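Local coordinates for CYTH domain-containing protein (Pyrococcus horikoshii, PDB 2DC4) that is of unknown function but probably binds a triphosphate or related phosphorylated compound, with metal ions, in a charged beta-barrel tunnel, at residues E2-F7 with E68-L73; P41-V46 with K60-K65; V97-R102 with R116-G121. One frame throughout, in Å; residues are numbered along the deposited sequence.

Contact 1 (E2-F7 with E68-L73); sequences EIEVKF and EEFYEL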
loop_
_atom_site.group_PDB
_atom_site.type_symbol
_atom_site.label_atom_id
_atom_site.label_comp_id
_atom_site.label_asym_id
_atom_site.label_seq_id
_atom_site.Cartn_x
_atom_site.Cartn_y
_atom_site.Cartn_z
ATOM N N GLU A 2 1.244 -10.125 18.148
ATOM C CA GLU A 2 -0.149 -10.532 18.054
ATOM C C GLU A 2 -0.310 -11.870 18.768
ATOM O O GLU A 2 0.394 -12.828 18.455
ATOM C CB GLU A 2 -0.538 -10.683 16.579
ATOM C CG GLU A 2 -2.013 -10.950 16.313
ATOM C CD GLU A 2 -2.286 -11.285 14.853
ATOM O OE1 GLU A 2 -1.765 -10.577 13.966
ATOM O OE2 GLU A 2 -3.028 -12.255 14.593
ATOM N N ILE A 3 -1.221 -11.925 19.736
ATOM C CA ILE A 3 -1.484 -13.158 20.472
ATOM C C ILE A 3 -2.967 -13.479 20.348
ATOM O O ILE A 3 -3.825 -12.671 20.712
ATOM C CB ILE A 3 -1.115 -13.021 21.964
ATOM C CG1 ILE A 3 0.386 -12.748 22.105
ATOM C CG2 ILE A 3 -1.486 -14.295 22.712
ATOM C CD1 ILE A 3 1.280 -13.855 21.549
ATOM N N GLU A 4 -3.273 -14.662 19.832
ATOM C CA GLU A 4 -4.662 -15.037 19.661
ATOM C C GLU A 4 -4.882 -16.533 19.514
ATOM O O GLU A 4 -4.019 -17.256 19.020
ATOM C CB GLU A 4 -5.235 -14.323 18.439
ATOM C CG GLU A 4 -4.391 -14.475 17.188
ATOM C CD GLU A 4 -5.055 -13.879 15.963
ATOM O OE1 GLU A 4 -5.549 -12.736 16.051
ATOM O OE2 GLU A 4 -5.076 -14.551 14.909
ATOM N N VAL A 5 -6.045 -16.988 19.966
ATOM C CA VAL A 5 -6.418 -18.388 19.858
ATOM C C VAL A 5 -7.752 -18.424 19.122
ATOM O O VAL A 5 -8.656 -17.642 19.417
ATOM C CB VAL A 5 -6.578 -19.044 21.239
ATOM C CG1 VAL A 5 -6.912 -20.519 21.078
ATOM C CG2 VAL A 5 -5.287 -18.879 22.032
ATOM N N LYS A 6 -7.858 -19.333 18.162
ATOM C CA LYS A 6 -9.061 -19.476 17.351
ATOM C C LYS A 6 -9.842 -20.707 17.792
ATOM O O LYS A 6 -9.250 -21.745 18.086
ATOM C CB LYS A 6 -8.672 -19.620 15.877
ATOM C CG LYS A 6 -9.853 -19.679 14.911
ATOM C CD LYS A 6 -9.389 -19.950 13.479
ATOM C CE LYS A 6 -8.440 -18.874 12.982
ATOM N NZ LYS A 6 -7.982 -19.154 11.591
ATOM N N PHE A 7 -11.165 -20.585 17.825
ATOM C CA PHE A 7 -12.037 -21.690 18.222
ATOM C C PHE A 7 -13.144 -21.935 17.205
ATOM O O PHE A 7 -13.707 -20.993 16.643
ATOM C CB PHE A 7 -12.699 -21.409 19.578
ATOM C CG PHE A 7 -11.728 -21.173 20.699
ATOM C CD1 PHE A 7 -11.146 -19.922 20.884
ATOM C CD2 PHE A 7 -11.403 -22.199 21.578
ATOM C CE1 PHE A 7 -10.256 -19.694 21.931
ATOM C CE2 PHE A 7 -10.515 -21.982 22.632
ATOM C CZ PHE A 7 -9.940 -20.727 22.810
ATOM N N GLU A 68 -0.536 -19.096 16.977
ATOM C CA GLU A 68 -1.101 -18.250 18.022
ATOM C C GLU A 68 -0.332 -16.957 18.269
ATOM O O GLU A 68 -0.816 -16.067 18.964
ATOM C CB GLU A 68 -1.200 -19.044 19.331
ATOM C CG GLU A 68 -2.320 -20.074 19.339
ATOM C CD GLU A 68 -2.281 -20.987 20.556
ATOM O OE1 GLU A 68 -1.668 -20.612 21.576
ATOM O OE2 GLU A 68 -2.882 -22.080 20.492
ATOM N N GLU A 69 0.864 -16.855 17.700
ATOM C CA GLU A 69 1.687 -15.661 17.876
ATOM C C GLU A 69 2.102 -15.162 16.502
ATOM O O GLU A 69 2.586 -15.940 15.683
ATOM C CB GLU A 69 2.929 -15.994 18.709
ATOM C CG GLU A 69 2.626 -16.768 19.983
ATOM C CD GLU A 69 3.872 -17.048 20.804
ATOM O OE1 GLU A 69 4.945 -17.259 20.202
ATOM O OE2 GLU A 69 3.773 -17.069 22.049
ATOM N N PHE A 70 1.903 -13.873 16.246
ATOM C CA PHE A 70 2.252 -13.306 14.946
ATOM C C PHE A 70 2.863 -11.919 15.028
ATOM O O PHE A 70 2.633 -11.175 15.975
ATOM C CB PHE A 70 1.015 -13.140 14.040
ATOM C CG PHE A 70 0.101 -14.325 13.983
ATOM C CD1 PHE A 70 -0.675 -14.684 15.080
ATOM C CD2 PHE A 70 -0.033 -15.050 12.803
ATOM C CE1 PHE A 70 -1.571 -15.742 15.001
ATOM C CE2 PHE A 70 -0.928 -16.112 12.715
ATOM C CZ PHE A 70 -1.699 -16.458 13.816
ATOM N N TYR A 71 3.648 -11.579 14.014
ATOM C CA TYR A 71 4.188 -10.237 13.901
ATOM C C TYR A 71 3.263 -9.707 12.817
ATOM O O TYR A 71 3.102 -10.350 11.781
ATOM C CB TYR A 71 5.615 -10.206 13.363
ATOM C CG TYR A 71 6.018 -8.799 12.977
ATOM C CD1 TYR A 71 6.160 -7.807 13.944
ATOM C CD2 TYR A 71 6.170 -8.439 11.639
ATOM C CE1 TYR A 71 6.440 -6.489 13.594
ATOM C CE2 TYR A 71 6.448 -7.118 11.275
ATOM C CZ TYR A 71 6.578 -6.153 12.258
ATOM O OH TYR A 71 6.836 -4.848 11.912
ATOM N N GLU A 72 2.642 -8.559 13.046
ATOM C CA GLU A 72 1.735 -8.018 12.045
ATOM C C GLU A 72 2.102 -6.614 11.600
ATOM O O GLU A 72 2.408 -5.751 12.418
ATOM C CB GLU A 72 0.297 -8.016 12.571
ATOM C CG GLU A 72 -0.704 -7.393 11.605
ATOM C CD GLU A 72 -2.124 -7.411 12.134
ATOM O OE1 GLU A 72 -2.355 -6.891 13.245
ATOM O OE2 GLU A 72 -3.012 -7.943 11.438
ATOM N N LEU A 73 2.076 -6.403 10.290
ATOM C CA LEU A 73 2.359 -5.102 9.708
ATOM C C LEU A 73 1.128 -4.798 8.877
ATOM O O LEU A 73 0.876 -5.457 7.869
ATOM C CB LEU A 73 3.595 -5.165 8.816
ATOM C CG LEU A 73 3.958 -3.886 8.054
ATOM C CD1 LEU A 73 4.224 -2.741 9.026
ATOM C CD2 LEU A 73 5.176 -4.152 7.195
#

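Contact 2 (P41-V46 with K60-K65); sequences PKLLRV and KEILDK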
loop_
_atom_site.group_PDB
_atom_site.type_symbol
_atom_site.label_atom_id
_atom_site.label_comp_id
_atom_site.label_asym_id
_atom_site.label_seq_id
_atom_site.Cartn_x
_atom_site.Cartn_y
_atom_site.Cartn_z
ATOM N N PRO A 41 7.046 -18.897 7.011
ATOM C CA PRO A 41 5.665 -18.872 7.498
ATOM C C PRO A 41 5.066 -17.473 7.374
ATOM O O PRO A 41 4.466 -16.964 8.319
ATOM C CB PRO A 41 5.833 -19.273 8.949
ATOM C CG PRO A 41 7.042 -18.466 9.326
ATOM C CD PRO A 41 7.975 -18.593 8.114
ATOM N N LYS A 42 5.227 -16.856 6.209
ATOM C CA LYS A 42 4.723 -15.506 5.994
ATOM C C LYS A 42 3.385 -15.447 5.258
ATOM O O LYS A 42 3.059 -16.328 4.463
ATOM C CB LYS A 42 5.772 -14.690 5.237
ATOM C CG LYS A 42 7.125 -14.681 5.934
ATOM C CD LYS A 42 8.187 -13.992 5.100
ATOM C CE LYS A 42 9.539 -14.055 5.786
ATOM N NZ LYS A 42 9.499 -13.427 7.138
ATOM N N LEU A 43 2.623 -14.390 5.536
ATOM C CA LEU A 43 1.311 -14.168 4.925
ATOM C C LEU A 43 1.227 -12.753 4.368
ATOM O O LEU A 43 1.815 -11.828 4.921
ATOM C CB LEU A 43 0.201 -14.333 5.967
ATOM C CG LEU A 43 0.015 -15.684 6.655
ATOM C CD1 LEU A 43 -0.949 -15.521 7.828
ATOM C CD2 LEU A 43 -0.516 -16.696 5.657
ATOM N N LEU A 44 0.486 -12.593 3.278
ATOM C CA LEU A 44 0.292 -11.281 2.665
ATOM C C LEU A 44 -1.112 -11.223 2.096
ATOM O O LEU A 44 -1.528 -12.113 1.354
ATOM C CB LEU A 44 1.297 -11.037 1.532
ATOM C CG LEU A 44 1.150 -9.708 0.773
ATOM C CD1 LEU A 44 1.351 -8.536 1.725
ATOM C CD2 LEU A 44 2.164 -9.653 -0.357
ATOM N N ARG A 45 -1.851 -10.176 2.435
ATOM C CA ARG A 45 -3.198 -10.059 1.906
ATOM C C ARG A 45 -3.624 -8.614 1.772
ATOM O O ARG A 45 -3.069 -7.718 2.415
ATOM C CB ARG A 45 -4.201 -10.771 2.818
ATOM C CG ARG A 45 -4.437 -10.024 4.112
ATOM C CD ARG A 45 -5.383 -10.731 5.070
ATOM N NE ARG A 45 -5.520 -9.945 6.293
ATOM C CZ ARG A 45 -5.558 -10.460 7.515
ATOM N NH1 ARG A 45 -5.468 -11.772 7.688
ATOM N NH2 ARG A 45 -5.668 -9.658 8.567
ATOM N N VAL A 46 -4.607 -8.401 0.911
ATOM C CA VAL A 46 -5.197 -7.092 0.709
ATOM C C VAL A 46 -6.631 -7.277 1.177
ATOM O O VAL A 46 -7.363 -8.116 0.647
ATOM C CB VAL A 46 -5.211 -6.673 -0.768
ATOM C CG1 VAL A 46 -6.036 -5.403 -0.928
ATOM C CG2 VAL A 46 -3.791 -6.460 -1.264
ATOM N N LYS A 60 1.978 -10.693 7.626
ATOM C CA LYS A 60 2.113 -11.398 8.891
ATOM C C LYS A 60 3.186 -12.462 8.822
ATOM O O LYS A 60 3.437 -13.055 7.774
ATOM C CB LYS A 60 0.804 -12.073 9.294
ATOM C CG LYS A 60 -0.320 -11.136 9.686
ATOM C CD LYS A 60 -1.478 -11.923 10.282
ATOM C CE LYS A 60 -2.625 -11.009 10.683
ATOM N NZ LYS A 60 -3.746 -11.759 11.322
ATOM N N GLU A 61 3.825 -12.686 9.959
ATOM C CA GLU A 61 4.844 -13.711 10.070
ATOM C C GLU A 61 4.478 -14.545 11.288
ATOM O O GLU A 61 4.388 -14.019 12.394
ATOM C CB GLU A 61 6.227 -13.087 10.261
ATOM C CG GLU A 61 7.303 -14.101 10.615
ATOM C CD GLU A 61 8.699 -13.524 10.525
ATOM O OE1 GLU A 61 8.958 -12.487 11.172
ATOM O OE2 GLU A 61 9.535 -14.111 9.805
ATOM N N ILE A 62 4.241 -15.836 11.070
ATOM C CA ILE A 62 3.896 -16.751 12.154
ATOM C C ILE A 62 5.141 -16.917 13.013
ATOM O O ILE A 62 6.223 -17.177 12.488
ATOM C CB ILE A 62 3.508 -18.146 11.626
ATOM C CG1 ILE A 62 2.553 -18.025 10.437
ATOM C CG2 ILE A 62 2.887 -18.967 12.750
ATOM C CD1 ILE A 62 1.295 -17.262 10.723
ATOM N N LEU A 63 4.988 -16.793 14.327
ATOM C CA LEU A 63 6.130 -16.908 15.227
ATOM C C LEU A 63 6.154 -18.194 16.050
ATOM O O LEU A 63 7.162 -18.500 16.688
ATOM C CB LEU A 63 6.169 -15.700 16.166
ATOM C CG LEU A 63 6.114 -14.322 15.493
ATOM C CD1 LEU A 63 6.113 -13.233 16.556
ATOM C CD2 LEU A 63 7.296 -14.155 14.548
ATOM N N ASP A 64 5.053 -18.941 16.038
ATOM C CA ASP A 64 4.967 -20.195 16.793
ATOM C C ASP A 64 4.397 -21.303 15.911
ATOM O O ASP A 64 4.020 -21.056 14.767
ATOM C CB ASP A 64 4.077 -20.012 18.026
ATOM C CG ASP A 64 2.610 -19.865 17.667
ATOM O OD1 ASP A 64 2.300 -19.058 16.768
ATOM O OD2 ASP A 64 1.769 -20.552 18.279
ATOM N N LYS A 65 4.328 -22.523 16.436
ATOM C CA LYS A 65 3.806 -23.635 15.647
ATOM C C LYS A 65 2.322 -23.921 15.880
ATOM O O LYS A 65 1.767 -24.856 15.301
ATOM C CB LYS A 65 4.633 -24.901 15.903
ATOM C CG LYS A 65 6.085 -24.801 15.440
ATOM C CD LYS A 65 6.184 -24.485 13.951
ATOM C CE LYS A 65 7.633 -24.457 13.479
ATOM N NZ LYS A 65 8.446 -23.426 14.183
#

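Contact 3 (V97-R102 with R116-G121); sequences VVKKRR and RVEKAG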
loop_
_atom_site.group_PDB
_atom_site.type_symbol
_atom_site.label_atom_id
_atom_site.label_comp_id
_atom_site.label_asym_id
_atom_site.label_seq_id
_atom_site.Cartn_x
_atom_site.Cartn_y
_atom_site.Cartn_z
ATOM N N VAL A 97 -9.064 -16.366 -1.735
ATOM C CA VAL A 97 -9.853 -15.244 -1.257
ATOM C C VAL A 97 -10.718 -15.679 -0.089
ATOM O O VAL A 97 -11.494 -16.623 -0.208
ATOM C CB VAL A 97 -10.776 -14.694 -2.362
ATOM C CG1 VAL A 97 -11.605 -13.532 -1.816
ATOM C CG2 VAL A 97 -9.947 -14.252 -3.563
ATOM N N VAL A 98 -10.571 -14.994 1.041
ATOM C CA VAL A 98 -11.357 -15.315 2.226
ATOM C C VAL A 98 -12.415 -14.244 2.419
ATOM O O VAL A 98 -12.097 -13.057 2.487
ATOM C CB VAL A 98 -10.490 -15.374 3.505
ATOM C CG1 VAL A 98 -11.380 -15.643 4.719
ATOM C CG2 VAL A 98 -9.425 -16.456 3.376
ATOM N N LYS A 99 -13.671 -14.666 2.508
ATOM C CA LYS A 99 -14.772 -13.740 2.704
ATOM C C LYS A 99 -15.453 -14.076 4.017
ATOM O O LYS A 99 -15.801 -15.231 4.268
ATOM C CB LYS A 99 -15.778 -13.849 1.559
ATOM C CG LYS A 99 -15.201 -13.475 0.201
ATOM C CD LYS A 99 -16.250 -13.580 -0.900
ATOM C CE LYS A 99 -17.397 -12.605 -0.678
ATOM N NZ LYS A 99 -16.929 -11.188 -0.650
ATOM N N LYS A 100 -15.646 -13.074 4.861
ATOM C CA LYS A 100 -16.281 -13.340 6.139
ATOM C C LYS A 100 -17.043 -12.144 6.673
ATOM O O LYS A 100 -16.831 -11.011 6.241
ATOM C CB LYS A 100 -15.220 -13.748 7.162
ATOM C CG LYS A 100 -14.410 -12.568 7.689
ATOM C CD LYS A 100 -13.484 -12.982 8.829
ATOM C CE LYS A 100 -12.140 -13.491 8.326
ATOM N NZ LYS A 100 -11.283 -12.376 7.812
ATOM N N ARG A 101 -17.944 -12.412 7.609
ATOM C CA ARG A 101 -18.703 -11.362 8.263
ATOM C C ARG A 101 -18.214 -11.464 9.706
ATOM O O ARG A 101 -18.387 -12.495 10.353
ATOM C CB ARG A 101 -20.200 -11.645 8.172
ATOM C CG ARG A 101 -21.069 -10.431 8.406
ATOM C CD ARG A 101 -22.277 -10.451 7.474
ATOM N NE ARG A 101 -22.989 -9.177 7.459
ATOM C CZ ARG A 101 -23.817 -8.768 8.415
ATOM N NH1 ARG A 101 -24.045 -9.535 9.471
ATOM N NH2 ARG A 101 -24.421 -7.592 8.311
ATOM N N ARG A 102 -17.586 -10.399 10.198
ATOM C CA ARG A 102 -17.024 -10.393 11.544
ATOM C C ARG A 102 -17.748 -9.503 12.549
ATOM O O ARG A 102 -18.003 -8.325 12.290
ATOM C CB ARG A 102 -15.550 -9.977 11.467
ATOM C CG ARG A 102 -14.857 -9.806 12.816
ATOM C CD ARG A 102 -13.393 -9.412 12.624
ATOM N NE ARG A 102 -12.600 -10.520 12.098
ATOM C CZ ARG A 102 -11.321 -10.432 11.740
ATOM N NH1 ARG A 102 -10.672 -9.280 11.845
ATOM N NH2 ARG A 102 -10.687 -11.500 11.274
ATOM N N ARG A 116 -18.056 -15.425 10.646
ATOM C CA ARG A 116 -18.868 -16.355 9.870
ATOM C C ARG A 116 -18.121 -16.338 8.540
ATOM O O ARG A 116 -18.266 -15.412 7.743
ATOM C CB ARG A 116 -20.300 -15.839 9.723
ATOM C CG ARG A 116 -20.941 -15.519 11.060
ATOM C CD ARG A 116 -22.434 -15.765 11.061
ATOM N NE ARG A 116 -22.741 -17.188 11.145
ATOM C CZ ARG A 116 -23.973 -17.682 11.214
ATOM N NH1 ARG A 116 -25.016 -16.862 11.201
ATOM N NH2 ARG A 116 -24.159 -18.991 11.321
ATOM N N VAL A 117 -17.303 -17.364 8.331
ATOM C CA VAL A 117 -16.424 -17.459 7.151
ATOM C C VAL A 117 -17.026 -18.291 6.016
ATOM O O VAL A 117 -17.327 -19.477 6.150
ATOM C CB VAL A 117 -15.095 -18.095 7.564
ATOM C CG1 VAL A 117 -14.127 -18.038 6.381
ATOM C CG2 VAL A 117 -14.493 -17.358 8.737
ATOM N N GLU A 118 -17.222 -17.614 4.856
ATOM C CA GLU A 118 -17.714 -18.309 3.668
ATOM C C GLU A 118 -16.839 -19.539 3.328
ATOM O O GLU A 118 -15.613 -19.491 3.339
ATOM C CB GLU A 118 -17.761 -17.307 2.490
ATOM C CG GLU A 118 -18.947 -16.327 2.587
ATOM C CD GLU A 118 -19.127 -15.546 1.290
ATOM O OE1 GLU A 118 -19.582 -14.409 1.352
ATOM O OE2 GLU A 118 -18.908 -16.109 0.213
ATOM N N LYS A 119 -17.523 -20.694 3.106
ATOM C CA LYS A 119 -16.829 -21.935 2.715
ATOM C C LYS A 119 -15.883 -22.482 3.795
ATOM O O LYS A 119 -14.992 -23.273 3.522
ATOM C CB LYS A 119 -16.032 -21.660 1.436
ATOM C CG LYS A 119 -16.932 -21.261 0.264
ATOM C CD LYS A 119 -16.166 -21.024 -1.034
ATOM C CE LYS A 119 -17.083 -20.550 -2.161
ATOM N NZ LYS A 119 -16.281 -20.268 -3.358
ATOM N N ALA A 120 -16.086 -22.099 5.052
ATOM C CA ALA A 120 -15.246 -22.616 6.130
ATOM C C ALA A 120 -16.046 -22.910 7.396
ATOM O O ALA A 120 -15.880 -23.967 8.003
ATOM C CB ALA A 120 -14.120 -21.639 6.438
ATOM N N GLY A 121 -16.911 -21.980 7.790
ATOM C CA GLY A 121 -17.713 -22.177 8.985
ATOM C C GLY A 121 -17.631 -21.005 9.946
ATOM O O GLY A 121 -17.194 -19.920 9.564
HETATM O O HOH W 1 -14.393 -17.317 2.057
#

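Contact 1 (E2-F7 with E68-L73)
Glu2 O is gripped twice by segment 68-73: the backbone N of Phe70 donates a hydrogen bond to it at 2.9 Å, and CA of Glu69 brings a CA-H...O contact to it at 3.2 Å. It belongs to an antiparallel ladder whose first strand reads Glu-Ile-Glu-Val-Lys, the ExExK signature of the CYTH fold; in relatives the acids of this motif serve metal-dependent triphosphate chemistry, which would be consistent with such a role for Glu2 and Glu4, while Lys6 supplies the motif's lysine. Phe70 O takes Glu2 N in return, and the short ladder ends where Glu68 O accepts Glu4 N at 3.0 Å. Glu68 O is itself doubly used, because CA-H of Ile3 also points at it.

One face of this sheet carries Glu2, Glu4 and Phe70. With CG anti to the backbone N (chi1 -173°) and an extended chain, Glu2 runs out beside the phenyl group, its carboxylate plane only 19° from that of the ring and its OE2 3.4 Å from Phe70 CD1. Glu4 instead crosses the ring at about a right angle, laying CG and OE2 near CE1, with its carboxylate turned 73° from the ring plane. Thus one phenyl group backs both acids, and Glu2 OE2 comes within 3.0 Å of Glu4 OE1, two acceptors with no hydrogen bond between them. Lys60 of the neighbouring strand makes a cation-pi contact with the same ring.

Farther along, Glu68 lies alongside Val5, but its polar end is engaged in salt bridges, OE1 with Lys137 and OE2 with Arg66. On the other face, which helix 133-146 covers, Ile3 and Glu69 lie side by side, the methyl carbon CD1 of Ile3 resting 3.6 Å from CG of Glu69.

Contact 2 (P41-V46 with K60-K65)
Lys42 and Glu61 lie side by side and point the same way from one face of the sheet, a cross-strand pair closed by a salt bridge of 2.8 Å between Lys42 NZ and Glu61 OE2. The lysine chain stays extended until its last torsion, where a bend (chi4 -58°) swings the ammonium group over the carboxylate; NZ therefore meets OE2 from well above the carboxylate plane, 64° out of it. Tyr59 OH is a second partner of the same nitrogen.

On the other face, Leu43 and Lys60 cross at a slant, with CB of each 4.1 Å from CB of the other. Leu43 CD1 also reaches CD1 of Ile62. These residues belong to the hairpin of strands 42-49 and 54-62, two adjacent staves of the CYTH barrel, zipped here by a reciprocal pair of backbone hydrogen bonds between Leu43 and Lys60. Ile62 N adds a nearly straight bond to Pro41 O (177° at the hydrogen).

Beyond Leu43, the extended chains of Arg45 and Lys60 converge obliquely, Lys60 CE lying 3.9 Å from Arg45 NH2. Tyr35 OH holds Arg45 NH1, and Lys60 NZ has long, weak ion pairs with Glu2 and Glu72; this gathering of basic ends is consistent with the anion-binding tunnels of CYTH relatives. At the strand end, Pro41, which follows a cis peptide bond, packs its CB 3.7 Å from Ile62 CB.

Contact 3 (V97-R102 with R116-G121)
Lys99 and Glu118 run alongside each other in the same direction, so that the aliphatic part of the lysine flanks the carboxylate, CE standing 3.5 Å from Glu118 OE1. Bends at chi3 (63°) and chi4 (60°) of the lysine set CE there and then lead NZ away to a salt bridge with Glu32. An alanine in place of Lys99 would probably leave Glu32 without this ionic mate and the Glu118 side chain free to turn. Between their backbones, Glu118 N donates to Lys99 O at 2.8 Å, almost straight down the carbonyl bond, and one water joins the two segments by donating to Glu118 O and accepting from Lys99 N.

On the opposite face, Val98 CG1 meets Val117 CG1 at 4.0 Å, and Lys100 sets its CB against Val117 CG2 before its bent chain carries NZ off to Gln31. Arg101 and Arg116 exchange backbone hydrogen bonds but send their guanidinium groups elsewhere, Arg116 NE to Asp122.

After Val117 the chain forms a classic beta bulge: Ala120 and Gly121 both face Val117, whose O accepts from Ala120 N and Gly121 N. Together the segments form part of the hairpin of strands 94-107 and 110-117 in the CYTH barrel, with strand 24-36 pairing along the other edge of 97-102 and Tyr159 of helix 159-162 packed on Val98, Lys100 and Val117.

In the fold
Contacts 1 and 2 form one continuous patch of sheet, their centres 9 Å apart and contact 2 nested within the chain loop that contact 1 closes. The turn after strand 54-62 joins them to strand 69-76: Glu69 N lies 2.8 Å from Asp64 OD1 and Glu69 O lies 2.9 Å from Leu63 N, both probable hydrogen bonds. Contact 3 lies across the barrel from contact 1, with centres 18 Å apart and nearest atoms about 7 Å apart; from contact 2 the centres are 19 Å apart. All three belong to the same closed antiparallel sheet. Glu2 and Glu4, with Arg45, Lys60 and Lys100, are consistent with the lining of a triphosphate tunnel, as in CYTH relatives.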